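Local coordinates for oxidoreductase, short-chain dehydrogenase/reductase family (Aeromonas hydrophila subsp. hydrophila, PDB 3L6E), which probably acts as a nucleotide-dependent oxidoreductase of the short-chain dehydrogenase/reductase family, perhaps as a 3-dehydrosphinganine reductase of sphingolipid metabolism, at residues I52-D57 and A69-W74; T9-G14 and Q38-Q43; R172-Y177 and D209-R214; L114-T119 and G128-V133; G16-I21 and D202-M207. All blocks are in the same frame, centred on the assembly; numbering follows the deposited sequence.

Contact 1 of 5, residues I52-D57 and A69-W74; sequences IGIVAD and AAAVEW. Unlike the reference sequence in segment 52-57: Val55 (reference Ala).
Ile54 and Ala71 make the buried, closely packed part of this contact: Ile54 CD1 reaches Ala71 CB at 3.6 Å and lies 3.7 Å from Ala71 N, so the terminal methyl rests against both the side chain and the backbone of the helix. The torsion chi1 of -62° sets the CG1 branch beside the backbone N and anti to the carbonyl carbon, from where CD1 extends to the helix surface. Packing thins towards Ala70, whose CB stays 4.3 Å from Ile54 CG1 and which is partly exposed. At the other end Trp74, also partly exposed, presents one indole face to Ile52. Trp74 CG is anti to its backbone nitrogen (chi1 171°), which sets the indole against the Ile52 side chain. Ile52 CG2 lies 3.7 Å from Trp74 NE1, while CG1 is modelled over the six-membered ring; the latter approach is too short for carbons, so the fine detail of this CH-pi contact is doubtful. The short axes of 52-55 and 69-74 run nearly antiparallel, at 163° and 9.5 Å, as befits a strand and the helix of the same beta-alpha-beta crossover in a Rossmann fold. Strand 51-55 is the outermost strand on this side of the sheet, bonded along its inner edge to strand 29-34, and Ala71 and Trp74 also touch Ser31 there. No hydrogen bond joins the two segments. Cohesion between them therefore comes from apolar packing, that of Ile54 on Ala71 above all, with Ile52 against the indole face as a more general contact.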
# COMPACT_ATOMS: atom_id res chain seq x y z
N ILE A 52 18.01 -15.41 14.97
CA ILE A 52 17.95 -16.78 15.46
C ILE A 52 16.84 -17.54 14.74
O ILE A 52 15.79 -16.97 14.44
CB ILE A 52 17.60 -16.87 16.96
CG1 ILE A 52 16.80 -15.64 17.37
CG2 ILE A 52 18.83 -17.07 17.78
CD1 ILE A 52 15.65 -15.94 18.24
N GLY A 53 17.09 -18.82 14.53
CA GLY A 53 16.07 -19.74 14.04
C GLY A 53 15.38 -20.41 15.21
O GLY A 53 16.01 -21.14 15.98
N ILE A 54 14.09 -20.14 15.34
CA ILE A 54 13.24 -20.88 16.26
C ILE A 54 12.40 -21.82 15.41
O ILE A 54 11.63 -21.37 14.56
CB ILE A 54 12.32 -19.93 17.07
CG1 ILE A 54 13.14 -18.97 17.92
CG2 ILE A 54 11.34 -20.72 17.92
CD1 ILE A 54 12.48 -17.62 18.06
N VAL A 55 12.57 -23.12 15.58
CA VAL A 55 11.73 -24.07 14.87
C VAL A 55 10.43 -24.16 15.65
O VAL A 55 10.44 -24.28 16.87
CB VAL A 55 12.39 -25.45 14.70
CG1 VAL A 55 11.44 -26.41 13.97
CG2 VAL A 55 13.69 -25.33 13.92
N ALA A 56 9.31 -24.07 14.92
CA ALA A 56 7.98 -24.11 15.50
C ALA A 56 6.97 -24.49 14.43
O ALA A 56 7.09 -24.08 13.29
CB ALA A 56 7.62 -22.76 16.10
N ASP A 57 5.96 -25.27 14.82
CA ASP A 57 4.79 -25.49 13.98
C ASP A 57 3.68 -24.63 14.57
O ASP A 57 3.14 -24.94 15.62
CB ASP A 57 4.39 -26.97 13.93
CG ASP A 57 3.42 -27.28 12.80
OD1 ASP A 57 3.29 -26.45 11.86
OD2 ASP A 57 2.78 -28.35 12.83
N ALA A 69 8.23 -17.45 23.49
CA ALA A 69 9.01 -17.35 24.72
C ALA A 69 10.51 -17.32 24.45
O ALA A 69 11.24 -16.58 25.12
CB ALA A 69 8.66 -18.50 25.69
N ALA A 70 10.97 -18.12 23.49
CA ALA A 70 12.37 -18.11 23.07
C ALA A 70 12.71 -16.80 22.34
O ALA A 70 13.78 -16.21 22.56
CB ALA A 70 12.69 -19.33 22.21
N ALA A 71 11.80 -16.35 21.48
CA ALA A 71 12.00 -15.09 20.74
C ALA A 71 12.18 -13.89 21.68
O ALA A 71 13.17 -13.15 21.57
CB ALA A 71 10.87 -14.84 19.79
N VAL A 72 11.22 -13.69 22.57
CA VAL A 72 11.33 -12.67 23.60
C VAL A 72 12.59 -12.89 24.45
O VAL A 72 13.30 -11.94 24.78
CB VAL A 72 10.06 -12.61 24.48
CG1 VAL A 72 10.32 -11.79 25.76
CG2 VAL A 72 8.90 -12.02 23.68
N GLU A 73 12.89 -14.15 24.77
CA GLU A 73 14.10 -14.48 25.52
C GLU A 73 15.35 -13.91 24.84
O GLU A 73 16.22 -13.34 25.52
CB GLU A 73 14.22 -16.00 25.69
CG GLU A 73 15.55 -16.51 26.29
CD GLU A 73 15.63 -18.04 26.36
OE1 GLU A 73 16.54 -18.55 27.05
OE2 GLU A 73 14.78 -18.72 25.74
N TRP A 74 15.42 -14.04 23.52
CA TRP A 74 16.62 -13.67 22.76
C TRP A 74 16.65 -12.20 22.31
O TRP A 74 17.72 -11.59 22.27
CB TRP A 74 16.79 -14.61 21.57
CG TRP A 74 17.86 -14.21 20.59
CD1 TRP A 74 19.17 -14.59 20.61
CD2 TRP A 74 17.70 -13.38 19.43
NE1 TRP A 74 19.84 -14.03 19.55
CE2 TRP A 74 18.96 -13.29 18.81
CE3 TRP A 74 16.61 -12.69 18.87
CZ2 TRP A 74 19.16 -12.54 17.64
CZ3 TRP A 74 16.82 -11.96 17.70
CH2 TRP A 74 18.07 -11.89 17.10

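Contact 2 of 5, residues T9-G14 and Q38-Q43; sequences TGAGSG and QRLQQQ. Unlike the reference sequence in segment 38-43: Gln42 (reference Glu). With SO4 (sulfate ion), chain C.
The guanidinium of Arg39 meets Gly12 at its edge: Gly12 O lies only 1° out of the guanidinium plane and accepts from Arg39 NH1 at 2.8 Å, with an N-H...O angle of 152°. Seen from the carbonyl, the donor is tilted 27° from its plane. Arg39 is extended from CG to NE, which carries the group along the loop; Arg39 CB is already 4.0 Å from Gly12 CA, and glycine permits this close approach. A looser apolar contact, Ala11 CB to Leu40 CD2 at 4.1 Å, lies beside it. Residues 10-13 form a type I turn in which Gly10 O accepts from both Ser13 N and Ser13 OG, the latter at 2.7 Å. This is the glycine-rich TGxxxGxG loop of the SDR Rossmann fold, following strand 5-9. Gly12 N donates to sulfate O3 at 2.8 Å, and Arg35 N and Arg36 NE also hydrogen-bond the ion. The sulfate probably comes from the crystallisation liquor. Backbone N-H groups and arginines gathered here form an anion site, consistent with a place for a phosphate of the nucleotide cofactor, possibly the 2'-phosphate of NADP(H), as in related NADP(H)-dependent enzymes.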
# COMPACT_ATOMS: atom_id res chain seq x y z
N THR A 9 7.46 -14.93 10.93
CA THR A 9 7.05 -16.31 10.78
C THR A 9 7.16 -16.72 9.32
O THR A 9 7.28 -15.89 8.45
CB THR A 9 5.63 -16.55 11.24
OG1 THR A 9 4.75 -15.78 10.45
CG2 THR A 9 5.47 -16.17 12.66
N GLY A 10 7.13 -18.02 9.08
CA GLY A 10 7.30 -18.54 7.74
C GLY A 10 8.59 -18.01 7.18
O GLY A 10 8.66 -17.60 6.04
N ALA A 11 9.62 -18.03 8.01
CA ALA A 11 10.89 -17.37 7.66
C ALA A 11 11.69 -18.15 6.62
O ALA A 11 12.60 -17.61 6.00
CB ALA A 11 11.73 -17.17 8.92
N GLY A 12 11.34 -19.42 6.46
CA GLY A 12 11.94 -20.28 5.44
C GLY A 12 11.35 -20.14 4.04
O GLY A 12 11.90 -20.67 3.09
N SER A 13 10.22 -19.43 3.91
CA SER A 13 9.63 -19.15 2.58
C SER A 13 10.49 -18.14 1.80
O SER A 13 11.26 -17.38 2.39
CB SER A 13 8.20 -18.61 2.73
OG SER A 13 8.20 -17.37 3.44
N GLY A 14 10.37 -18.14 0.47
CA GLY A 14 11.13 -17.21 -0.37
C GLY A 14 10.86 -15.80 0.11
O GLY A 14 11.77 -14.98 0.23
N GLN A 38 16.18 -26.77 8.15
CA GLN A 38 17.31 -26.66 7.21
C GLN A 38 17.43 -25.26 6.65
O GLN A 38 18.54 -24.72 6.52
CB GLN A 38 17.17 -27.68 6.07
CG GLN A 38 17.50 -29.10 6.49
CD GLN A 38 17.22 -30.14 5.40
OE1 GLN A 38 16.42 -29.92 4.48
NE2 GLN A 38 17.88 -31.28 5.50
N ARG A 39 16.28 -24.67 6.35
CA ARG A 39 16.16 -23.30 5.86
C ARG A 39 16.43 -22.24 6.94
O ARG A 39 16.95 -21.17 6.64
CB ARG A 39 14.78 -23.08 5.24
CG ARG A 39 14.62 -23.74 3.87
CD ARG A 39 13.16 -23.94 3.49
NE ARG A 39 13.02 -24.55 2.17
CZ ARG A 39 12.55 -23.92 1.09
NH1 ARG A 39 12.13 -22.66 1.17
NH2 ARG A 39 12.47 -24.57 -0.07
N LEU A 40 16.06 -22.53 8.18
CA LEU A 40 16.43 -21.65 9.29
C LEU A 40 17.96 -21.60 9.50
O LEU A 40 18.52 -20.52 9.72
CB LEU A 40 15.66 -22.02 10.57
CG LEU A 40 14.14 -21.74 10.57
CD1 LEU A 40 13.40 -22.44 11.70
CD2 LEU A 40 13.82 -20.26 10.59
N GLN A 41 18.62 -22.76 9.41
CA GLN A 41 20.08 -22.85 9.58
C GLN A 41 20.83 -22.14 8.46
O GLN A 41 21.85 -21.47 8.72
CB GLN A 41 20.54 -24.31 9.64
CG GLN A 41 20.14 -25.08 10.90
CD GLN A 41 20.74 -26.48 10.96
OE1 GLN A 41 21.13 -26.96 12.03
NE2 GLN A 41 20.83 -27.14 9.81
N GLN A 42 20.35 -22.30 7.23
CA GLN A 42 20.97 -21.68 6.05
C GLN A 42 20.92 -20.15 6.22
O GLN A 42 21.83 -19.44 5.83
CB GLN A 42 20.31 -22.18 4.74
CG GLN A 42 19.55 -21.14 3.88
CD GLN A 42 18.55 -21.74 2.85
OE1 GLN A 42 17.77 -21.00 2.23
NE2 GLN A 42 18.56 -23.07 2.69
N GLN A 43 19.84 -19.66 6.84
CA GLN A 43 19.68 -18.25 7.10
C GLN A 43 20.58 -17.79 8.26
O GLN A 43 21.10 -16.66 8.24
CB GLN A 43 18.22 -17.92 7.37
CG GLN A 43 17.29 -18.03 6.15
CD GLN A 43 17.53 -16.95 5.11
OE1 GLN A 43 18.23 -17.18 4.11
NE2 GLN A 43 16.93 -15.77 5.32
S SO4 C . 8.58 -22.33 6.84
O1 SO4 C . 9.58 -23.34 6.54
O2 SO4 C . 7.65 -22.80 7.87
O3 SO4 C . 9.33 -21.18 7.34
O4 SO4 C . 7.82 -22.01 5.62

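Contact 3 of 5, residues R172-Y177 and D209-R214; sequences RLVNLY and DALEAR
Leu211 meets Val174 and Leu176 with its two methyl branches divided between them. Leu211 CD2 goes to Val174, 3.8 Å from Val174 CG1 and 4.1 Å from Val174 CB, and the two side chains meet at a slant instead of end to end. Leu211 CD1 serves the other neighbour, lying at a looser 4.3 Å from Leu176 CD1. Leu211 leaves its backbone pointing neither at the strand nor away from it; CG, anti to the carbonyl carbon (chi1 -71°), brings the isopropyl group to the strand. The first side-chain bond of Val174, by contrast, is already directed toward segment 209-214. Its CG1 lies anti to the backbone N (chi1 179°), and the second methyl, Val174 CG2, stands farther off, 4.3 Å from Leu211 CD2. The contact belongs to the last beta-alpha-beta crossover of the Rossmann fold, in which strand 171-181 is followed by helix 200-210 and then by the neighbouring parallel strand 217-226. Leu211 lies just where that helix ends, and Glu212 N bonds back to Asp209 O at 3.2 Å in the turn that leaves it. Leu222 of the outermost strand packs against Leu176 and Ala210, extending the same apolar layer. The loop beyond is an assembly interface: Arg214 forms a salt bridge with Asp209 of the second subunit and a cation-pi contact with Tyr206 of that subunit, while Glu212 O accepts a hydrogen bond from the same Tyr206. Within its own chain, Asp209 is salt-bridged to Arg26.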
# COMPACT_ATOMS: atom_id res chain seq x y z
N ARG A 172 -1.08 -1.94 16.20
CA ARG A 172 -1.57 -1.61 14.85
C ARG A 172 -1.63 -2.86 13.99
O ARG A 172 -0.68 -3.63 13.98
CB ARG A 172 -0.65 -0.58 14.19
CG ARG A 172 -0.82 0.83 14.71
CD ARG A 172 0.39 1.73 14.39
NE ARG A 172 0.32 2.97 15.17
CZ ARG A 172 1.30 3.86 15.28
NH1 ARG A 172 2.47 3.69 14.66
NH2 ARG A 172 1.12 4.96 16.02
N LEU A 173 -2.73 -3.07 13.26
CA LEU A 173 -2.82 -4.18 12.32
C LEU A 173 -2.63 -3.69 10.90
O LEU A 173 -3.30 -2.76 10.45
CB LEU A 173 -4.09 -5.05 12.51
CG LEU A 173 -3.93 -6.22 13.49
CD1 LEU A 173 -3.48 -5.71 14.86
CD2 LEU A 173 -5.20 -7.12 13.66
N VAL A 174 -1.65 -4.31 10.24
CA VAL A 174 -1.28 -4.03 8.85
C VAL A 174 -1.43 -5.32 8.04
O VAL A 174 -0.90 -6.37 8.40
CB VAL A 174 0.17 -3.48 8.74
CG1 VAL A 174 0.54 -3.21 7.27
CG2 VAL A 174 0.34 -2.16 9.58
N ASN A 175 -2.20 -5.23 6.96
CA ASN A 175 -2.44 -6.40 6.11
C ASN A 175 -1.78 -6.20 4.74
O ASN A 175 -2.02 -5.22 4.09
CB ASN A 175 -3.94 -6.64 5.98
CG ASN A 175 -4.60 -7.03 7.28
OD1 ASN A 175 -3.99 -7.63 8.17
ND2 ASN A 175 -5.88 -6.72 7.39
N LEU A 176 -0.95 -7.14 4.31
CA LEU A 176 -0.16 -6.98 3.09
C LEU A 176 -0.53 -8.08 2.09
O LEU A 176 -0.57 -9.24 2.45
CB LEU A 176 1.34 -7.05 3.41
CG LEU A 176 1.83 -6.20 4.61
CD1 LEU A 176 3.16 -6.69 5.13
CD2 LEU A 176 1.90 -4.73 4.28
N TYR A 177 -0.76 -7.68 0.83
CA TYR A 177 -1.27 -8.58 -0.20
C TYR A 177 -0.39 -8.64 -1.46
O TYR A 177 -0.63 -7.92 -2.43
CB TYR A 177 -2.69 -8.13 -0.59
CG TYR A 177 -3.66 -8.07 0.56
CD1 TYR A 177 -3.64 -6.98 1.48
CD2 TYR A 177 -4.61 -9.06 0.73
CE1 TYR A 177 -4.56 -6.92 2.53
CE2 TYR A 177 -5.53 -9.01 1.77
CZ TYR A 177 -5.52 -7.94 2.66
OH TYR A 177 -6.43 -7.92 3.70
N ASP A 209 9.25 -0.91 2.99
CA ASP A 209 9.05 0.53 2.89
C ASP A 209 7.70 0.89 3.50
O ASP A 209 7.59 1.85 4.23
CB ASP A 209 9.12 1.03 1.45
CG ASP A 209 10.53 1.06 0.91
OD1 ASP A 209 11.46 0.63 1.61
OD2 ASP A 209 10.71 1.52 -0.24
N ALA A 210 6.68 0.11 3.20
CA ALA A 210 5.36 0.39 3.72
C ALA A 210 5.35 0.28 5.26
O ALA A 210 4.63 1.00 5.91
CB ALA A 210 4.35 -0.53 3.09
N LEU A 211 6.16 -0.61 5.82
CA LEU A 211 6.15 -0.80 7.27
C LEU A 211 7.04 0.18 8.05
O LEU A 211 7.17 0.06 9.26
CB LEU A 211 6.53 -2.24 7.63
CG LEU A 211 5.51 -3.32 7.32
CD1 LEU A 211 6.16 -4.70 7.45
CD2 LEU A 211 4.27 -3.17 8.21
N GLU A 212 7.66 1.13 7.35
CA GLU A 212 8.48 2.16 8.00
C GLU A 212 7.62 3.05 8.91
O GLU A 212 6.55 3.49 8.51
CB GLU A 212 9.17 3.05 6.96
CG GLU A 212 10.35 2.41 6.23
CD GLU A 212 11.65 2.47 7.02
OE1 GLU A 212 12.01 3.57 7.51
OE2 GLU A 212 12.32 1.41 7.13
N ALA A 213 8.11 3.33 10.11
CA ALA A 213 7.41 4.22 11.04
C ALA A 213 7.48 5.68 10.60
O ALA A 213 8.52 6.15 10.17
CB ALA A 213 7.98 4.06 12.46
N ARG A 214 6.36 6.39 10.69
CA ARG A 214 6.32 7.84 10.48
C ARG A 214 5.43 8.44 11.59
O ARG A 214 4.64 7.71 12.20
CB ARG A 214 5.80 8.20 9.08
CG ARG A 214 6.56 7.53 7.92
CD ARG A 214 6.34 8.22 6.57
NE ARG A 214 6.86 7.40 5.47
CZ ARG A 214 8.12 7.45 5.02
NH1 ARG A 214 8.99 8.30 5.57
NH2 ARG A 214 8.50 6.66 4.04

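Contact 4 of 5, residues L114-T119 and G128-V133; sequences LVAQQT and GVLANV
Leu130 supplies the apolar contact by wedging its forked end between Ala116 and Thr119, one helical turn apart. Its CD2 lies 3.8 Å from Ala116 CB and 4.0 Å from Ala116 CA, a fit that the short alanine side chain makes possible. Leu130 points toward the helix, and with CG anti to the backbone N (chi1 171°) its two methyls part towards Ala116 and Thr119. On the Thr119 side the packing is looser: Leu130 CB is 4.2 Å from Thr119 CG2, and Leu130 CD1 stands 3.9 Å from Thr119 OG1 in plain van der Waals contact. Polar bonding stays within the helix. Thr119 OG1 donates to Val115 O at 2.7 Å from above the carbonyl plane, while Thr119 N reaches the same oxygen from the opposite face at 2.9 Å. Two donors thus hold this oxygen, and the hydroxyl beside the leucine is turned back to its own helix. The pair joins helix 98-123 to strand 128-137, the next element of the Rossmann fold. That strand runs between parallel strands 80-84 and 171-181; on the helical layer, Phe158 and Leu162 of helix 145-165 pack on Ala116, and helix 61-75 borders Leu114 and Gln118.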
# COMPACT_ATOMS: atom_id res chain seq x y z
N LEU A 114 -3.54 -17.81 16.11
CA LEU A 114 -2.69 -18.04 17.27
C LEU A 114 -1.54 -17.03 17.36
O LEU A 114 -1.21 -16.56 18.45
CB LEU A 114 -2.14 -19.47 17.26
CG LEU A 114 -3.11 -20.63 17.44
CD1 LEU A 114 -2.45 -21.90 16.96
CD2 LEU A 114 -3.59 -20.78 18.89
N VAL A 115 -0.93 -16.70 16.23
CA VAL A 115 0.11 -15.67 16.22
C VAL A 115 -0.49 -14.32 16.64
O VAL A 115 0.12 -13.57 17.41
CB VAL A 115 0.82 -15.61 14.86
CG1 VAL A 115 1.71 -14.37 14.73
CG2 VAL A 115 1.63 -16.88 14.64
N ALA A 116 -1.68 -14.03 16.14
CA ALA A 116 -2.33 -12.76 16.42
C ALA A 116 -2.65 -12.64 17.91
O ALA A 116 -2.35 -11.63 18.53
CB ALA A 116 -3.58 -12.62 15.58
N GLN A 117 -3.22 -13.70 18.50
CA GLN A 117 -3.60 -13.69 19.92
C GLN A 117 -2.39 -13.63 20.82
O GLN A 117 -2.41 -12.95 21.84
CB GLN A 117 -4.42 -14.92 20.30
CG GLN A 117 -5.78 -14.93 19.70
CD GLN A 117 -6.51 -16.23 19.90
OE1 GLN A 117 -7.67 -16.35 19.52
NE2 GLN A 117 -5.84 -17.21 20.51
N GLN A 118 -1.35 -14.36 20.45
CA GLN A 118 -0.08 -14.30 21.14
C GLN A 118 0.53 -12.88 21.07
O GLN A 118 1.12 -12.40 22.04
CB GLN A 118 0.87 -15.38 20.58
CG GLN A 118 2.19 -15.55 21.31
CD GLN A 118 2.11 -16.32 22.62
OE1 GLN A 118 2.90 -16.07 23.53
NE2 GLN A 118 1.16 -17.25 22.73
N THR A 119 0.35 -12.19 19.94
CA THR A 119 0.82 -10.80 19.76
C THR A 119 0.02 -9.78 20.57
O THR A 119 0.58 -8.83 21.11
CB THR A 119 0.81 -10.38 18.26
OG1 THR A 119 1.58 -11.32 17.49
CG2 THR A 119 1.37 -8.96 18.06
N GLY A 128 2.93 -1.40 19.05
CA GLY A 128 3.73 -2.05 18.02
C GLY A 128 2.89 -2.46 16.82
O GLY A 128 1.77 -1.99 16.65
N VAL A 129 3.45 -3.34 15.98
CA VAL A 129 2.83 -3.70 14.70
C VAL A 129 2.65 -5.22 14.51
O VAL A 129 3.58 -6.01 14.74
CB VAL A 129 3.61 -3.05 13.51
CG1 VAL A 129 2.98 -3.37 12.16
CG2 VAL A 129 3.66 -1.52 13.69
N LEU A 130 1.42 -5.61 14.14
CA LEU A 130 1.10 -6.96 13.71
C LEU A 130 0.81 -6.94 12.22
O LEU A 130 -0.26 -6.46 11.78
CB LEU A 130 -0.12 -7.56 14.44
CG LEU A 130 -0.64 -8.90 13.87
CD1 LEU A 130 0.37 -10.01 14.01
CD2 LEU A 130 -1.99 -9.32 14.49
N ALA A 131 1.76 -7.45 11.46
CA ALA A 131 1.65 -7.39 10.01
C ALA A 131 1.42 -8.79 9.53
O ALA A 131 2.14 -9.70 9.91
CB ALA A 131 2.90 -6.80 9.40
N ASN A 132 0.39 -8.95 8.71
CA ASN A 132 0.04 -10.24 8.17
C ASN A 132 0.18 -10.25 6.65
O ASN A 132 -0.24 -9.30 5.97
CB ASN A 132 -1.38 -10.61 8.55
CG ASN A 132 -1.46 -11.36 9.84
OD1 ASN A 132 -1.26 -12.57 9.89
ND2 ASN A 132 -1.76 -10.65 10.90
N VAL A 133 0.78 -11.32 6.15
CA VAL A 133 0.94 -11.52 4.71
C VAL A 133 -0.13 -12.50 4.23
O VAL A 133 -0.17 -13.66 4.66
CB VAL A 133 2.34 -12.06 4.33
CG1 VAL A 133 2.48 -12.17 2.80
CG2 VAL A 133 3.41 -11.13 4.84

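Contact 5 of 5, residues G16-I21 and D202-M207; sequences GRALTI and DAAAYM
Leu19 and Ala204 bring their CA atoms to 5.2 Å where the segments 16-21 and 202-207 approach, their short axes 8.6 Å apart and crossing at -49°. Both belong to helices of the Rossmann fold: helix 14-25 follows the glycine-rich loop, and helix 200-210 precedes the last strand of the sheet. Small residues let the backbones come near, as Ala18 CB and Ala204 CB meet methyl to methyl at 3.8 Å. Leu19 lies alongside, and its CD2 comes within 3.8 Å of Ala204 CA. Leu19 CD2 also touches Met207 CB at 4.1 Å, so this one methyl sits against two residues three apart on helix 200-210. Leu19 CG lies anti to the carbonyl carbon (chi1 -71°), which directs CD2 there. Met207, a selenomethionine, also packs on Leu222 and Ile224 of strand 217-226, while Leu208 packs on Leu19 and Pro200 on Ala18. No hydrogen bond links the two segments, and the meeting faces are purely apolar. On the first helix the polar threonine is satisfied locally: Gly16 O accepts from Thr20 OG1 at 2.7 Å and from Thr20 N at 2.9 Å, on opposite faces of its carbonyl plane.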
# COMPACT_ATOMS: atom_id res chain seq x y z
N GLY A 16 9.47 -14.94 3.26
CA GLY A 16 10.01 -14.77 4.61
C GLY A 16 11.53 -14.56 4.67
O GLY A 16 12.02 -13.76 5.49
N ARG A 17 12.25 -15.29 3.80
CA ARG A 17 13.70 -15.10 3.60
C ARG A 17 13.98 -13.67 3.20
O ARG A 17 14.75 -12.98 3.87
CB ARG A 17 14.24 -16.03 2.50
CG ARG A 17 14.99 -17.29 2.93
CD ARG A 17 15.80 -17.89 1.75
NE ARG A 17 16.27 -16.87 0.80
CZ ARG A 17 17.54 -16.65 0.45
NH1 ARG A 17 17.83 -15.68 -0.41
NH2 ARG A 17 18.52 -17.39 0.95
N ALA A 18 13.34 -13.20 2.13
CA ALA A 18 13.60 -11.85 1.61
C ALA A 18 13.29 -10.76 2.65
O ALA A 18 14.03 -9.79 2.79
CB ALA A 18 12.81 -11.59 0.31
N LEU A 19 12.17 -10.92 3.35
CA LEU A 19 11.80 -9.98 4.38
C LEU A 19 12.81 -9.98 5.52
O LEU A 19 13.14 -8.93 6.02
CB LEU A 19 10.39 -10.26 4.92
CG LEU A 19 9.17 -9.99 4.04
CD1 LEU A 19 7.98 -10.79 4.52
CD2 LEU A 19 8.82 -8.51 3.98
N THR A 20 13.29 -11.17 5.91
CA THR A 20 14.25 -11.29 7.00
C THR A 20 15.53 -10.59 6.62
O THR A 20 16.04 -9.79 7.38
CB THR A 20 14.56 -12.75 7.37
OG1 THR A 20 13.37 -13.40 7.82
CG2 THR A 20 15.61 -12.84 8.50
N ILE A 21 16.03 -10.89 5.42
CA ILE A 21 17.23 -10.28 4.88
C ILE A 21 17.12 -8.75 4.87
O ILE A 21 18.06 -8.06 5.29
CB ILE A 21 17.59 -10.80 3.45
CG1 ILE A 21 17.82 -12.32 3.48
CG2 ILE A 21 18.81 -10.04 2.88
CD1 ILE A 21 18.06 -12.97 2.14
N ASP A 202 11.58 -7.90 -4.58
CA ASP A 202 10.76 -6.74 -4.92
C ASP A 202 9.52 -6.64 -4.01
O ASP A 202 9.17 -5.55 -3.53
CB ASP A 202 10.30 -6.82 -6.37
CG ASP A 202 11.42 -6.61 -7.39
OD1 ASP A 202 12.52 -6.09 -7.08
OD2 ASP A 202 11.14 -6.94 -8.56
N ALA A 203 8.87 -7.78 -3.78
CA ALA A 203 7.69 -7.81 -2.89
C ALA A 203 8.12 -7.25 -1.51
O ALA A 203 7.60 -6.23 -1.08
CB ALA A 203 7.12 -9.23 -2.79
N ALA A 204 9.10 -7.89 -0.89
CA ALA A 204 9.66 -7.46 0.40
C ALA A 204 9.97 -5.96 0.49
O ALA A 204 9.65 -5.32 1.51
CB ALA A 204 10.93 -8.28 0.75
N ALA A 205 10.57 -5.42 -0.56
CA ALA A 205 11.03 -4.03 -0.59
C ALA A 205 9.88 -3.05 -0.50
O ALA A 205 9.97 -2.05 0.24
CB ALA A 205 11.92 -3.75 -1.83
N TYR A 206 8.79 -3.32 -1.24
CA TYR A 206 7.55 -2.55 -1.08
C TYR A 206 6.99 -2.66 0.33
O TYR A 206 6.57 -1.66 0.90
CB TYR A 206 6.45 -3.02 -2.04
CG TYR A 206 6.60 -2.51 -3.45
CD1 TYR A 206 6.71 -1.14 -3.71
CD2 TYR A 206 6.65 -3.39 -4.52
CE1 TYR A 206 6.86 -0.68 -5.01
CE2 TYR A 206 6.78 -2.94 -5.80
CZ TYR A 206 6.88 -1.59 -6.04
OH TYR A 206 7.02 -1.17 -7.35
N MSE A 207 6.96 -3.89 0.84
CA MSE A 207 6.36 -4.20 2.14
C MSE A 207 7.14 -3.51 3.28
O MSE A 207 6.54 -2.88 4.15
CB MSE A 207 6.30 -5.72 2.37
CG MSE A 207 5.36 -6.45 1.41
SE MSE A 207 5.45 -8.42 1.52
CE MSE A 207 4.40 -8.71 3.09

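In the fold
From the N terminus, contact 2 opens in the loop after strand 5-9 and closes on helix 37-47, tying the glycine-rich loop to that helix. Contact 5 opens at 16-21, inside the loop contact 2 closes, and itself closes at 202-207, so the two cross. Contacts 1 and 4, short loops in series, are both nested within contact 5; contact 1 ties strand 51-55 to helix 61-75, contact 4 helix 98-123 to strand 128-137. Contact 3 opens at 172-177 and closes at 209-214, crossing contact 5 and sharing helix 200-210 with it. Leu40 links contacts 1 and 2, and strands 128-137 and 171-181 are sheet neighbours joining contacts 4 and 3.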